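Local atomic coordinates of probable host range protein 2-3 (Myxoma virus, PDB entry 5CZ3), a protein that probably enables the virus to multiply in different cell types, as a host-range factor of the poxvirus C7 family, which includes antagonists of a host restriction factor. Residues 10-15 with 145-150; 30-35 with 103-108; 43-48 with 93-98. One frame throughout, in Å; residues are numbered along the deposited sequence.

Interaction 1: residues 10-15 with 145-150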
ATOM      1  N   LYS A  10       6.245   4.845   7.983  1.00 45.80           N
ATOM      2  CA  LYS A  10       4.803   4.747   8.178  1.00 44.96           C
ATOM      3  C   LYS A  10       4.111   4.727   6.822  1.00 42.90           C
ATOM      4  O   LYS A  10       4.426   5.535   5.947  1.00 42.24           O
ATOM      5  CB  LYS A  10       4.280   5.909   9.026  1.00 45.94           C
ATOM      6  CG  LYS A  10       4.755   5.900  10.467  1.00 47.77           C
ATOM      7  CD  LYS A  10       4.209   7.100  11.227  1.00 48.05           C
ATOM      8  CE  LYS A  10       4.656   7.093  12.681  1.00 49.40           C
ATOM      9  N   LEU A  11       3.170   3.805   6.643  1.00 41.59           N
ATOM     10  CA  LEU A  11       2.482   3.677   5.365  1.00 40.02           C
ATOM     11  C   LEU A  11       1.034   3.221   5.516  1.00 39.93           C
ATOM     12  O   LEU A  11       0.762   2.160   6.075  1.00 41.32           O
ATOM     13  CB  LEU A  11       3.234   2.701   4.456  1.00 39.06           C
ATOM     14  CG  LEU A  11       2.612   2.463   3.077  1.00 37.76           C
ATOM     15  CD1 LEU A  11       2.556   3.763   2.288  1.00 37.23           C
ATOM     16  CD2 LEU A  11       3.382   1.399   2.308  1.00 37.97           C
ATOM     17  N   ASP A  12       0.112   4.035   5.012  1.00 38.76           N
ATOM     18  CA  ASP A  12      -1.292   3.655   4.929  1.00 39.08           C
ATOM     19  C   ASP A  12      -1.722   3.570   3.468  1.00 37.93           C
ATOM     20  O   ASP A  12      -1.306   4.383   2.642  1.00 37.52           O
ATOM     21  CB  ASP A  12      -2.180   4.651   5.676  1.00 41.00           C
ATOM     22  CG  ASP A  12      -1.939   4.648   7.172  1.00 42.71           C
ATOM     23  OD1 ASP A  12      -1.490   3.614   7.711  1.00 42.99           O
ATOM     24  OD2 ASP A  12      -2.209   5.688   7.808  1.00 43.95           O
ATOM     25  N   VAL A  13      -2.551   2.581   3.153  1.00 37.81           N
ATOM     26  CA  VAL A  13      -3.061   2.415   1.798  1.00 37.50           C
ATOM     27  C   VAL A  13      -4.584   2.460   1.798  1.00 38.65           C
ATOM     28  O   VAL A  13      -5.234   1.688   2.504  1.00 39.61           O
ATOM     29  CB  VAL A  13      -2.586   1.093   1.172  1.00 37.48           C
ATOM     30  CG1 VAL A  13      -3.177   0.922  -0.221  1.00 37.11           C
ATOM     31  CG2 VAL A  13      -1.067   1.050   1.123  1.00 37.36           C
ATOM     32  N   PHE A  14      -5.149   3.367   1.008  1.00 39.08           N
ATOM     33  CA  PHE A  14      -6.595   3.556   0.978  1.00 40.77           C
ATOM     34  C   PHE A  14      -7.196   3.213  -0.381  1.00 42.30           C
ATOM     35  O   PHE A  14      -6.732   3.697  -1.414  1.00 43.53           O
ATOM     36  CB  PHE A  14      -6.949   4.999   1.345  1.00 41.17           C
ATOM     37  CG  PHE A  14      -6.420   5.435   2.682  1.00 41.59           C
ATOM     38  CD1 PHE A  14      -7.154   5.220   3.837  1.00 42.63           C
ATOM     39  CD2 PHE A  14      -5.189   6.064   2.784  1.00 40.90           C
ATOM     40  CE1 PHE A  14      -6.669   5.621   5.068  1.00 43.17           C
ATOM     41  CE2 PHE A  14      -4.700   6.468   4.014  1.00 41.12           C
ATOM     42  CZ  PHE A  14      -5.441   6.246   5.157  1.00 42.17           C
ATOM     43  N   LEU A  15      -8.227   2.375  -0.372  1.00 43.15           N
ATOM     44  CA  LEU A  15      -8.990   2.082  -1.581  1.00 44.41           C
ATOM     45  C   LEU A  15     -10.259   2.927  -1.572  1.00 46.42           C
ATOM     46  O   LEU A  15     -11.218   2.620  -0.861  1.00 47.44           O
ATOM     47  CB  LEU A  15      -9.322   0.591  -1.682  1.00 45.54           C
ATOM     48  CG  LEU A  15      -8.218  -0.328  -2.222  1.00 45.05           C
ATOM     49  CD1 LEU A  15      -7.062  -0.465  -1.240  1.00 44.09           C
ATOM     50  CD2 LEU A  15      -8.778  -1.698  -2.588  1.00 46.21           C
ATOM     51  N   ASP A 145     -12.909  10.725   7.815  1.00 56.07           N
ATOM     52  CA  ASP A 145     -12.696  12.072   7.300  1.00 58.16           C
ATOM     53  C   ASP A 145     -11.321  12.594   7.704  1.00 58.55           C
ATOM     54  O   ASP A 145     -10.706  13.377   6.979  1.00 58.87           O
ATOM     55  CB  ASP A 145     -13.788  13.019   7.803  1.00 62.04           C
ATOM     56  CG  ASP A 145     -15.138  12.737   7.176  1.00 62.34           C
ATOM     57  OD1 ASP A 145     -15.171  12.187   6.055  1.00 59.82           O
ATOM     58  OD2 ASP A 145     -16.167  13.064   7.803  1.00 65.98           O
ATOM     59  N   GLY A 146     -10.845  12.154   8.865  1.00 58.73           N
ATOM     60  CA  GLY A 146      -9.533  12.540   9.352  1.00 58.63           C
ATOM     61  C   GLY A 146      -8.426  12.047   8.442  1.00 55.61           C
ATOM     62  O   GLY A 146      -7.491  12.785   8.131  1.00 56.18           O
ATOM     63  N   ASP A 147      -8.537  10.795   8.009  1.00 52.70           N
ATOM     64  CA  ASP A 147      -7.573  10.222   7.082  1.00 50.22           C
ATOM     65  C   ASP A 147      -7.653  10.904   5.722  1.00 50.17           C
ATOM     66  O   ASP A 147      -6.637  11.093   5.056  1.00 49.40           O
ATOM     67  CB  ASP A 147      -7.798   8.717   6.929  1.00 48.07           C
ATOM     68  CG  ASP A 147      -6.954   7.900   7.887  1.00 47.66           C
ATOM     69  OD1 ASP A 147      -5.826   8.333   8.201  1.00 47.99           O
ATOM     70  OD2 ASP A 147      -7.419   6.826   8.327  1.00 47.19           O
ATOM     71  N   LYS A 148      -8.865  11.271   5.318  1.00 51.11           N
ATOM     72  CA  LYS A 148      -9.082  11.913   4.026  1.00 51.05           C
ATOM     73  C   LYS A 148      -8.376  13.260   3.944  1.00 52.53           C
ATOM     74  O   LYS A 148      -7.822  13.619   2.905  1.00 51.46           O
ATOM     75  CB  LYS A 148     -10.578  12.091   3.758  1.00 53.10           C
ATOM     76  CG  LYS A 148     -11.307  10.796   3.443  1.00 52.00           C
ATOM     77  CD  LYS A 148     -12.801  11.022   3.281  1.00 54.07           C
ATOM     78  CE  LYS A 148     -13.518   9.726   2.936  1.00 52.83           C
ATOM     79  NZ  LYS A 148     -14.980   9.933   2.737  1.00 55.69           N
ATOM     80  N   ARG A 149      -8.389  14.000   5.046  1.00 55.60           N
ATOM     81  CA  ARG A 149      -7.770  15.318   5.080  1.00 59.88           C
ATOM     82  C   ARG A 149      -6.245  15.236   5.097  1.00 61.89           C
ATOM     83  O   ARG A 149      -5.565  16.253   4.975  1.00 65.14           O
ATOM     84  CB  ARG A 149      -8.277  16.108   6.288  1.00 62.28           C
ATOM     85  CG  ARG A 149      -9.742  16.509   6.176  1.00 63.63           C
ATOM     86  N   ARG A 150      -5.710  14.026   5.235  1.00 60.46           N
ATOM     87  CA  ARG A 150      -4.265  13.830   5.180  1.00 60.56           C
ATOM     88  C   ARG A 150      -3.743  14.028   3.760  1.00 60.57           C
ATOM     89  O   ARG A 150      -2.553  14.270   3.560  1.00 61.42           O
ATOM     90  CB  ARG A 150      -3.883  12.441   5.694  1.00 58.01           C
ATOM     91  CG  ARG A 150      -4.106  12.245   7.186  1.00 59.95           C
ATOM     92  CD  ARG A 150      -3.876  10.799   7.596  1.00 58.72           C
ATOM     93  NE  ARG A 150      -2.483  10.387   7.447  1.00 58.40           N
ATOM     94  CZ  ARG A 150      -2.078   9.120   7.448  1.00 57.30           C
ATOM     95  NH1 ARG A 150      -2.962   8.140   7.581  1.00 56.38           N
ATOM     96  NH2 ARG A 150      -0.792   8.831   7.309  1.00 57.37           N
TER
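R150 reaches between D12 and D147 and uses one nitrogen, NH1, for both: 2.6 Å from NH1 to D12 OD2 and 2.9 Å from NH1 to D147 OD1. This salt-bridge network fastens the short helix 145-148, the last in the modelled chain, and the residues after it to the outer face of strand 10-15, in the antiparallel sheet of the beta-sandwich. Both bonds are nearly straight (172° at the hydrogen to D12, 164° to D147), and both acceptors lie close to the guanidinium plane. They are met differently: D12 OD2 offers its anti lone pair, with its carboxylate almost perpendicular to the guanidinium, whereas NH1 approaches D147 OD1 from above the carboxylate plane. The two acidic groups come as close as 4.5 Å, D12 OD2 to D147 OD1, and the shared arginine probably offsets their repulsion. A bend in the R150 chain at chi3 (66°) turns the guanidinium into this position.

F14 brings an aromatic ring up to the charged groups. The CZ end of its ring presses on the D147 carboxylate, 3.5 Å from CZ to D147 CG, while R150 NH1 lies at the ring edge, 4.0 Å from F14 CZ. W151 meets the same ring, and V52 of the adjoining strand 45-54 packs against both F14 and R150.

A second shell fixes the charged groups. E54 forms a salt bridge with R150 through NH2, so the guanidinium is held by two of its nitrogens and three acids. K23 of strand 20-23 pairs with D147 OD2, while R150 binds OD1. On D12, OD2 takes the arginine and OD1 accepts a hydrogen bond from the backbone N of H24.

Interaction 2: residues 30-35 with 103-108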
ATOM      1  N   GLY A  30      12.707  -1.895   9.082  1.00 55.08           N
ATOM      2  CA  GLY A  30      13.347  -2.149   7.802  1.00 55.11           C
ATOM      3  C   GLY A  30      13.141  -1.020   6.812  1.00 53.22           C
ATOM      4  O   GLY A  30      12.047  -0.466   6.712  1.00 50.82           O
ATOM      5  N   ASP A  31      14.196  -0.673   6.077  1.00 54.27           N
ATOM      6  CA  ASP A  31      14.101   0.372   5.063  1.00 52.59           C
ATOM      7  C   ASP A  31      13.486  -0.183   3.784  1.00 50.28           C
ATOM      8  O   ASP A  31      14.154  -0.305   2.756  1.00 50.90           O
ATOM      9  CB  ASP A  31      15.474   0.979   4.769  1.00 54.99           C
ATOM     10  CG  ASP A  31      15.399   2.143   3.796  1.00 54.35           C
ATOM     11  OD1 ASP A  31      14.335   2.791   3.725  1.00 52.42           O
ATOM     12  OD2 ASP A  31      16.401   2.407   3.098  1.00 56.21           O
ATOM     13  N   SER A  32      12.204  -0.519   3.862  1.00 48.32           N
ATOM     14  CA  SER A  32      11.481  -1.069   2.727  1.00 47.62           C
ATOM     15  C   SER A  32       9.986  -1.010   2.990  1.00 47.67           C
ATOM     16  O   SER A  32       9.546  -1.062   4.137  1.00 47.03           O
ATOM     17  CB  SER A  32      11.913  -2.511   2.453  1.00 48.05           C
ATOM     18  OG  SER A  32      11.448  -2.954   1.190  1.00 46.51           O
ATOM     19  N   TYR A  33       9.205  -0.915   1.928  1.00 49.04           N
ATOM     20  CA  TYR A  33       7.764  -0.884   2.023  1.00 49.21           C
ATOM     21  C   TYR A  33       7.096  -1.481   0.805  1.00 47.17           C
ATOM     22  O   TYR A  33       7.646  -1.503  -0.254  1.00 48.12           O
ATOM     23  CB  TYR A  33       7.251   0.517   2.296  1.00 51.30           C
ATOM     24  CG  TYR A  33       8.126   1.633   1.827  1.00 54.27           C
ATOM     25  CD1 TYR A  33       8.195   1.968   0.496  1.00 55.67           C
ATOM     26  CD2 TYR A  33       8.861   2.375   2.721  1.00 56.24           C
ATOM     27  CE1 TYR A  33       8.978   2.993   0.072  1.00 58.81           C
ATOM     28  CE2 TYR A  33       9.643   3.402   2.303  1.00 58.66           C
ATOM     29  CZ  TYR A  33       9.697   3.700   0.980  1.00 61.08           C
ATOM     30  OH  TYR A  33      10.474   4.719   0.556  1.00 65.91           O
ATOM     31  N   GLY A  34       5.892  -1.972   0.973  1.00 44.66           N
ATOM     32  CA  GLY A  34       5.160  -2.604  -0.106  1.00 43.85           C
ATOM     33  C   GLY A  34       4.147  -3.592   0.433  1.00 44.58           C
ATOM     34  O   GLY A  34       4.114  -3.866   1.635  1.00 46.65           O
ATOM     35  N   CYS A  35       3.317  -4.126  -0.459  1.00 43.51           N
ATOM     36  CA  CYS A  35       2.309  -5.105  -0.076  1.00 43.40           C
ATOM     37  C   CYS A  35       1.731  -5.814  -1.290  1.00 43.14           C
ATOM     38  O   CYS A  35       1.973  -5.420  -2.433  1.00 42.34           O
ATOM     39  CB  CYS A  35       1.180  -4.439   0.711  1.00 43.10           C
ATOM     40  SG  CYS A  35       0.258  -3.203  -0.222  1.00 45.19           S
ATOM     41  N   PHE A 103       2.722  -3.822  -4.621  1.00 46.20           N
ATOM     42  CA  PHE A 103       3.516  -2.628  -4.362  1.00 45.58           C
ATOM     43  C   PHE A 103       4.853  -3.042  -3.763  1.00 45.68           C
ATOM     44  O   PHE A 103       4.919  -4.001  -2.995  1.00 47.16           O
ATOM     45  CB  PHE A 103       2.777  -1.666  -3.432  1.00 44.68           C
ATOM     46  CG  PHE A 103       1.561  -1.043  -4.052  1.00 45.18           C
ATOM     47  CD1 PHE A 103       1.676   0.091  -4.840  1.00 45.44           C
ATOM     48  CD2 PHE A 103       0.305  -1.590  -3.851  1.00 45.30           C
ATOM     49  CE1 PHE A 103       0.560   0.668  -5.416  1.00 45.04           C
ATOM     50  CE2 PHE A 103      -0.815  -1.017  -4.424  1.00 44.96           C
ATOM     51  CZ  PHE A 103      -0.687   0.113  -5.207  1.00 44.82           C
ATOM     52  N   TYR A 104       5.918  -2.331  -4.120  1.00 44.88           N
ATOM     53  CA  TYR A 104       7.254  -2.699  -3.661  1.00 45.23           C
ATOM     54  C   TYR A 104       8.263  -1.566  -3.794  1.00 46.01           C
ATOM     55  O   TYR A 104       8.175  -0.736  -4.699  1.00 46.54           O
ATOM     56  CB  TYR A 104       7.760  -3.925  -4.430  1.00 46.35           C
ATOM     57  CG  TYR A 104       7.864  -3.726  -5.928  1.00 47.09           C
ATOM     58  CD1 TYR A 104       6.752  -3.872  -6.748  1.00 46.54           C
ATOM     59  CD2 TYR A 104       9.077  -3.405  -6.524  1.00 48.37           C
ATOM     60  CE1 TYR A 104       6.842  -3.696  -8.118  1.00 47.67           C
ATOM     61  CE2 TYR A 104       9.178  -3.227  -7.893  1.00 49.69           C
ATOM     62  CZ  TYR A 104       8.057  -3.374  -8.684  1.00 49.56           C
ATOM     63  OH  TYR A 104       8.151  -3.199 -10.046  1.00 51.82           O
ATOM     64  N   SER A 105       9.225  -1.545  -2.878  1.00 46.18           N
ATOM     65  CA  SER A 105      10.330  -0.598  -2.934  1.00 46.37           C
ATOM     66  C   SER A 105      11.615  -1.318  -3.322  1.00 48.53           C
ATOM     67  O   SER A 105      12.577  -0.694  -3.767  1.00 50.03           O
ATOM     68  CB  SER A 105      10.508   0.110  -1.591  1.00 45.92           C
ATOM     69  OG  SER A 105      10.825  -0.813  -0.562  1.00 48.53           O
ATOM     70  N   ASP A 106      11.619  -2.636  -3.149  1.00 48.61           N
ATOM     71  CA  ASP A 106      12.807  -3.440  -3.409  1.00 49.78           C
ATOM     72  C   ASP A 106      12.473  -4.729  -4.156  1.00 50.38           C
ATOM     73  O   ASP A 106      11.316  -5.148  -4.209  1.00 48.49           O
ATOM     74  CB  ASP A 106      13.522  -3.767  -2.096  1.00 49.26           C
ATOM     75  CG  ASP A 106      13.911  -2.525  -1.320  1.00 48.19           C
ATOM     76  OD1 ASP A 106      15.015  -1.994  -1.562  1.00 49.76           O
ATOM     77  OD2 ASP A 106      13.114  -2.077  -0.468  1.00 46.12           O
ATOM     78  N   VAL A 107      13.501  -5.350  -4.726  1.00 53.49           N
ATOM     79  CA  VAL A 107      13.343  -6.574  -5.504  1.00 56.21           C
ATOM     80  C   VAL A 107      13.771  -7.795  -4.692  1.00 58.98           C
ATOM     81  O   VAL A 107      13.236  -8.892  -4.866  1.00 58.37           O
ATOM     82  CB  VAL A 107      14.163  -6.513  -6.810  1.00 58.92           C
ATOM     83  CG2 VAL A 107      13.833  -5.243  -7.580  1.00 57.96           C
ATOM     84  N   GLU A 108      14.736  -7.589  -3.799  1.00 69.45           N
ATOM     85  CA  GLU A 108      15.269  -8.660  -2.964  1.00 72.90           C
ATOM     86  C   GLU A 108      14.181  -9.311  -2.125  1.00 70.14           C
ATOM     87  O   GLU A 108      13.333  -8.628  -1.549  1.00 66.15           O
ATOM     88  CB  GLU A 108      16.379  -8.129  -2.053  1.00 75.15           C
ATOM     89  CG  GLU A 108      17.569  -7.541  -2.793  1.00 79.16           C
ATOM     90  CD  GLU A 108      17.342  -6.105  -3.228  1.00 78.69           C
ATOM     91  OE1 GLU A 108      16.183  -5.640  -3.182  1.00 75.06           O
ATOM     92  OE2 GLU A 108      18.325  -5.439  -3.616  1.00 82.96           O
TER
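D106 OD2 takes hydrogen bonds from two serine hydroxyls, S32 OG at 2.5 Å and its own neighbour S105 OG at 2.6 Å. S32 comes in on the anti side of the carboxylate, somewhat out of its plane; S105 arrives from above that plane. S105 OG is itself an acceptor, bonded by the backbone N of Y33 at 3.0 Å with an almost straight N-H (168°). Chi1 of S105 (62°) sets OG between its backbone N and carbonyl carbon, where the hydroxyl can receive Y33 and still donate to D106. The other carboxylate oxygen, D106 OD1, is in a salt bridge with K64, and the hydroxyl of Y115 bonds both S32 OG and the backbone N of S105.

This polar cluster lies beside the paired ends of strands 34-40 and 99-104, antiparallel neighbours in the mixed sheet of the beta-sandwich, where the loop before the one faces the loop after the other. C35 and F103 make a hydrogen-bonded pair: F103 N donates to C35 O at 2.8 Å, and C35 N donates in return to F103 O at 3.0 Å. The second of these is the more bent (136° at the hydrogen), its donor standing above the carbonyl plane. G34, with no side chain, brings its CA to 3.2 Å from F103 O.

On the C35 and F103 face, C35 SG touches ring carbon CD2 of F103 at 4.0 Å, an oblique sulfur-aromatic contact. The F103 ring also meets L51 of the opposing sheet and M68 of strand 67-70, in the interior of the sandwich. Nearer the loops, the Y33 ring packs obliquely on S105, CD1 lying 3.6 Å from S105 CB, while its OH bonds the carbonyl O of K64 and H9 meets the ring edge-to-face.

Interaction 3: residues 43-48 with 93-98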
ATOM      1  N   THR A  43     -17.166  -7.344 -12.168  1.00 66.72           N
ATOM      2  CA  THR A  43     -17.477  -6.308 -13.147  1.00 65.37           C
ATOM      3  C   THR A  43     -16.237  -5.496 -13.511  1.00 62.00           C
ATOM      4  O   THR A  43     -15.216  -5.554 -12.825  1.00 60.01           O
ATOM      5  CB  THR A  43     -18.566  -5.346 -12.629  1.00 64.22           C
ATOM      6  OG1 THR A  43     -18.092  -4.666 -11.459  1.00 60.86           O
ATOM      7  CG2 THR A  43     -19.835  -6.109 -12.284  1.00 68.04           C
ATOM      8  N   CYS A  44     -16.339  -4.738 -14.597  1.00 62.06           N
ATOM      9  CA  CYS A  44     -15.247  -3.892 -15.059  1.00 59.93           C
ATOM     10  C   CYS A  44     -15.285  -2.557 -14.322  1.00 58.28           C
ATOM     11  O   CYS A  44     -16.291  -1.852 -14.367  1.00 59.41           O
ATOM     12  CB  CYS A  44     -15.349  -3.672 -16.568  1.00 61.61           C
ATOM     13  SG  CYS A  44     -15.154  -5.186 -17.540  1.00107.38           S
ATOM     14  N   LYS A  45     -14.201  -2.210 -13.637  1.00 56.45           N
ATOM     15  CA  LYS A  45     -14.196  -0.986 -12.843  1.00 54.71           C
ATOM     16  C   LYS A  45     -12.815  -0.357 -12.716  1.00 50.27           C
ATOM     17  O   LYS A  45     -11.799  -0.977 -13.031  1.00 49.56           O
ATOM     18  CB  LYS A  45     -14.754  -1.262 -11.445  1.00 56.36           C
ATOM     19  CG  LYS A  45     -13.888  -2.189 -10.608  1.00 57.00           C
ATOM     20  CD  LYS A  45     -14.532  -2.498  -9.268  1.00 58.29           C
ATOM     21  CE  LYS A  45     -15.906  -3.122  -9.446  1.00 62.94           C
ATOM     22  NZ  LYS A  45     -16.516  -3.503  -8.142  1.00 66.41           N
ATOM     23  N   TYR A  46     -12.795   0.888 -12.253  1.00 47.29           N
ATOM     24  CA  TYR A  46     -11.554   1.573 -11.927  1.00 44.37           C
ATOM     25  C   TYR A  46     -11.311   1.502 -10.425  1.00 43.23           C
ATOM     26  O   TYR A  46     -12.194   1.829  -9.633  1.00 43.67           O
ATOM     27  CB  TYR A  46     -11.596   3.032 -12.387  1.00 42.51           C
ATOM     28  CG  TYR A  46     -11.462   3.224 -13.880  1.00 43.15           C
ATOM     29  CD1 TYR A  46     -10.213   3.340 -14.476  1.00 42.30           C
ATOM     30  CD2 TYR A  46     -12.584   3.298 -14.695  1.00 45.09           C
ATOM     31  CE1 TYR A  46     -10.084   3.520 -15.839  1.00 44.09           C
ATOM     32  CE2 TYR A  46     -12.465   3.479 -16.060  1.00 46.71           C
ATOM     33  CZ  TYR A  46     -11.212   3.589 -16.627  1.00 46.27           C
ATOM     34  OH  TYR A  46     -11.085   3.770 -17.986  1.00 48.47           O
ATOM     35  N   ILE A  47     -10.119   1.070 -10.035  1.00 42.39           N
ATOM     36  CA  ILE A  47      -9.768   1.001  -8.623  1.00 41.92           C
ATOM     37  C   ILE A  47      -8.728   2.061  -8.283  1.00 41.06           C
ATOM     38  O   ILE A  47      -7.633   2.074  -8.843  1.00 40.52           O
ATOM     39  CB  ILE A  47      -9.237  -0.390  -8.239  1.00 42.90           C
ATOM     40  CG1 ILE A  47     -10.280  -1.459  -8.561  1.00 44.96           C
ATOM     41  CG2 ILE A  47      -8.879  -0.434  -6.763  1.00 42.28           C
ATOM     42  CD1 ILE A  47      -9.807  -2.867  -8.300  1.00 46.78           C
ATOM     43  N   THR A  48      -9.084   2.953  -7.364  1.00 41.51           N
ATOM     44  CA  THR A  48      -8.213   4.058  -6.985  1.00 40.80           C
ATOM     45  C   THR A  48      -7.465   3.759  -5.690  1.00 42.12           C
ATOM     46  O   THR A  48      -8.077   3.465  -4.663  1.00 43.02           O
ATOM     47  CB  THR A  48      -9.011   5.368  -6.812  1.00 40.46           C
ATOM     48  OG1 THR A  48      -9.751   5.646  -8.007  1.00 41.04           O
ATOM     49  CG2 THR A  48      -8.075   6.532  -6.520  1.00 39.42           C
ATOM     50  N   ILE A  93      -6.057   1.991 -11.455  1.00 57.27           N
ATOM     51  CA  ILE A  93      -5.953   0.877 -12.385  1.00 53.83           C
ATOM     52  C   ILE A  93      -7.321   0.525 -12.944  1.00 53.76           C
ATOM     53  O   ILE A  93      -8.348   0.805 -12.326  1.00 52.57           O
ATOM     54  CB  ILE A  93      -5.346  -0.370 -11.719  1.00 51.51           C
ATOM     55  CG1 ILE A  93      -6.225  -0.834 -10.556  1.00 49.39           C
ATOM     56  CG2 ILE A  93      -3.934  -0.081 -11.239  1.00 50.19           C
ATOM     57  CD1 ILE A  93      -5.751  -2.113  -9.903  1.00 48.56           C
ATOM     58  N   TYR A  94      -7.328  -0.086 -14.122  1.00 54.41           N
ATOM     59  CA  TYR A  94      -8.563  -0.561 -14.721  1.00 55.56           C
ATOM     60  C   TYR A  94      -8.547  -2.080 -14.814  1.00 57.09           C
ATOM     61  O   TYR A  94      -7.658  -2.659 -15.437  1.00 58.35           O
ATOM     62  CB  TYR A  94      -8.767   0.054 -16.104  1.00 56.68           C
ATOM     63  CG  TYR A  94      -9.950  -0.523 -16.842  1.00 57.64           C
ATOM     64  CD1 TYR A  94     -11.241  -0.087 -16.572  1.00 56.43           C
ATOM     65  CD2 TYR A  94      -9.779  -1.511 -17.802  1.00 60.49           C
ATOM     66  CE1 TYR A  94     -12.327  -0.617 -17.242  1.00 55.17           C
ATOM     67  CE2 TYR A  94     -10.856  -2.044 -18.474  1.00 58.07           C
ATOM     68  CZ  TYR A  94     -12.128  -1.595 -18.191  1.00 62.61           C
ATOM     69  OH  TYR A  94     -13.207  -2.124 -18.860  1.00 67.37           O
ATOM     70  N   VAL A  95      -9.533  -2.721 -14.196  1.00 57.43           N
ATOM     71  CA  VAL A  95      -9.604  -4.176 -14.194  1.00 59.56           C
ATOM     72  C   VAL A  95     -10.922  -4.678 -14.774  1.00 63.48           C
ATOM     73  O   VAL A  95     -11.960  -4.031 -14.643  1.00 62.88           O
ATOM     74  CB  VAL A  95      -9.430  -4.747 -12.773  1.00 57.38           C
ATOM     75  CG1 VAL A  95      -8.000  -4.538 -12.291  1.00 55.37           C
ATOM     76  CG2 VAL A  95     -10.425  -4.110 -11.814  1.00 55.89           C
ATOM     77  N   GLU A  96     -10.863  -5.837 -15.423  1.00 67.82           N
ATOM     78  CA  GLU A  96     -12.043  -6.455 -16.013  1.00 72.65           C
ATOM     79  C   GLU A  96     -12.354  -7.766 -15.306  1.00 73.59           C
ATOM     80  O   GLU A  96     -13.472  -8.275 -15.375  1.00 75.93           O
ATOM     81  CB  GLU A  96     -11.837  -6.689 -17.511  1.00 77.50           C
ATOM     82  CG  GLU A  96     -11.763  -5.407 -18.324  1.00 78.24           C
ATOM     83  CD  GLU A  96     -11.582  -5.655 -19.809  1.00 82.34           C
ATOM     84  OE1 GLU A  96     -10.901  -6.635 -20.176  1.00 83.76           O
ATOM     85  OE2 GLU A  96     -12.129  -4.868 -20.608  1.00 84.48           O
ATOM     86  N   GLU A  97     -11.346  -8.304 -14.626  1.00 72.16           N
ATOM     87  CA  GLU A  97     -11.487  -9.533 -13.857  1.00 72.77           C
ATOM     88  C   GLU A  97     -10.599  -9.470 -12.617  1.00 67.60           C
ATOM     89  O   GLU A  97     -10.008  -8.429 -12.330  1.00 64.22           O
ATOM     90  CB  GLU A  97     -11.134 -10.749 -14.715  1.00 77.63           C
ATOM     91  CG  GLU A  97      -9.776 -10.657 -15.392  1.00 78.33           C
ATOM     92  CD  GLU A  97      -9.501 -11.835 -16.307  1.00 83.29           C
ATOM     93  OE2 GLU A  97      -8.430 -11.853 -16.949  1.00 84.98           O
ATOM     94  N   ASP A  98     -10.513 -10.578 -11.885  1.00 67.01           N
ATOM     95  CA  ASP A  98      -9.680 -10.644 -10.686  1.00 62.63           C
ATOM     96  C   ASP A  98      -8.232 -10.294 -11.011  1.00 59.98           C
ATOM     97  O   ASP A  98      -7.706 -10.700 -12.045  1.00 61.48           O
ATOM     98  CB  ASP A  98      -9.754 -12.032 -10.047  1.00 63.77           C
ATOM     99  CG  ASP A  98     -11.142 -12.368  -9.542  1.00 64.90           C
ATOM    100  OD1 ASP A  98     -11.988 -11.452  -9.468  1.00 64.22           O
ATOM    101  OD2 ASP A  98     -11.387 -13.547  -9.215  1.00 67.02           O
TER
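I93 pairs with I47 as a hydrogen-bonded antiparallel couple between strands 87-95 and 45-54, I47 N lying 2.9 Å from I93 O and I93 N 3.1 Å from I47 O. Their side chains meet through I93 CG1 and I47 CB, 3.8 Å apart, on the face that packs against L39 of the opposing sheet of the beta-sandwich; I93 also reaches M68 and L70 there.

Y94 points to the other face, beside Y46. Its chi1 of 173° swings the ring away from the backbone N and sends the CD1 edge over the centre of the Y46 ring, CD1 standing 3.6 Å above that plane. The stack is edge-to-face, with the planes inclined at 53°. The Y94 hydroxyl also approaches C44, 3.5 Å from OH to CB.

V95 returns to the inner face and exchanges backbone bonds with K45, V95 N to K45 O measuring 3.1 Å. Its CG2 touches I47 CD1 at 3.8 Å. The amine of K45 goes elsewhere, to T122 and D123.

E96 follows just past the strand, its CG 3.5 Å from C44 SG. That sulfur carries a covalently linked beta-mercaptoethanol, probably from the crystallisation liquor, which implies that the exposed thiol of C44 was accessible and reactive enough to form a disulfide.

In the fold
From the N terminus, strand 10-15 opens the widest of the three loops, closed by interaction 1 when helix 145-148 returns to it near the end of the modelled chain. Within that span, residues 30-35 begin the loop that interaction 2 closes at 103-108, and within this lie 43-48 and 93-98, joined by interaction 3. The three are concentric, with no crossing. Interactions 1 and 3 involve the antiparallel sheet, where strands 10-15 and 45-54 are neighbours: the first lays the helix on it, the second pairs two of its strands; interaction 2 pairs strands of the mixed sheet. Interactions 1 and 2 touch across the sandwich through L11 and Y33, though their centres lie about 19 Å apart.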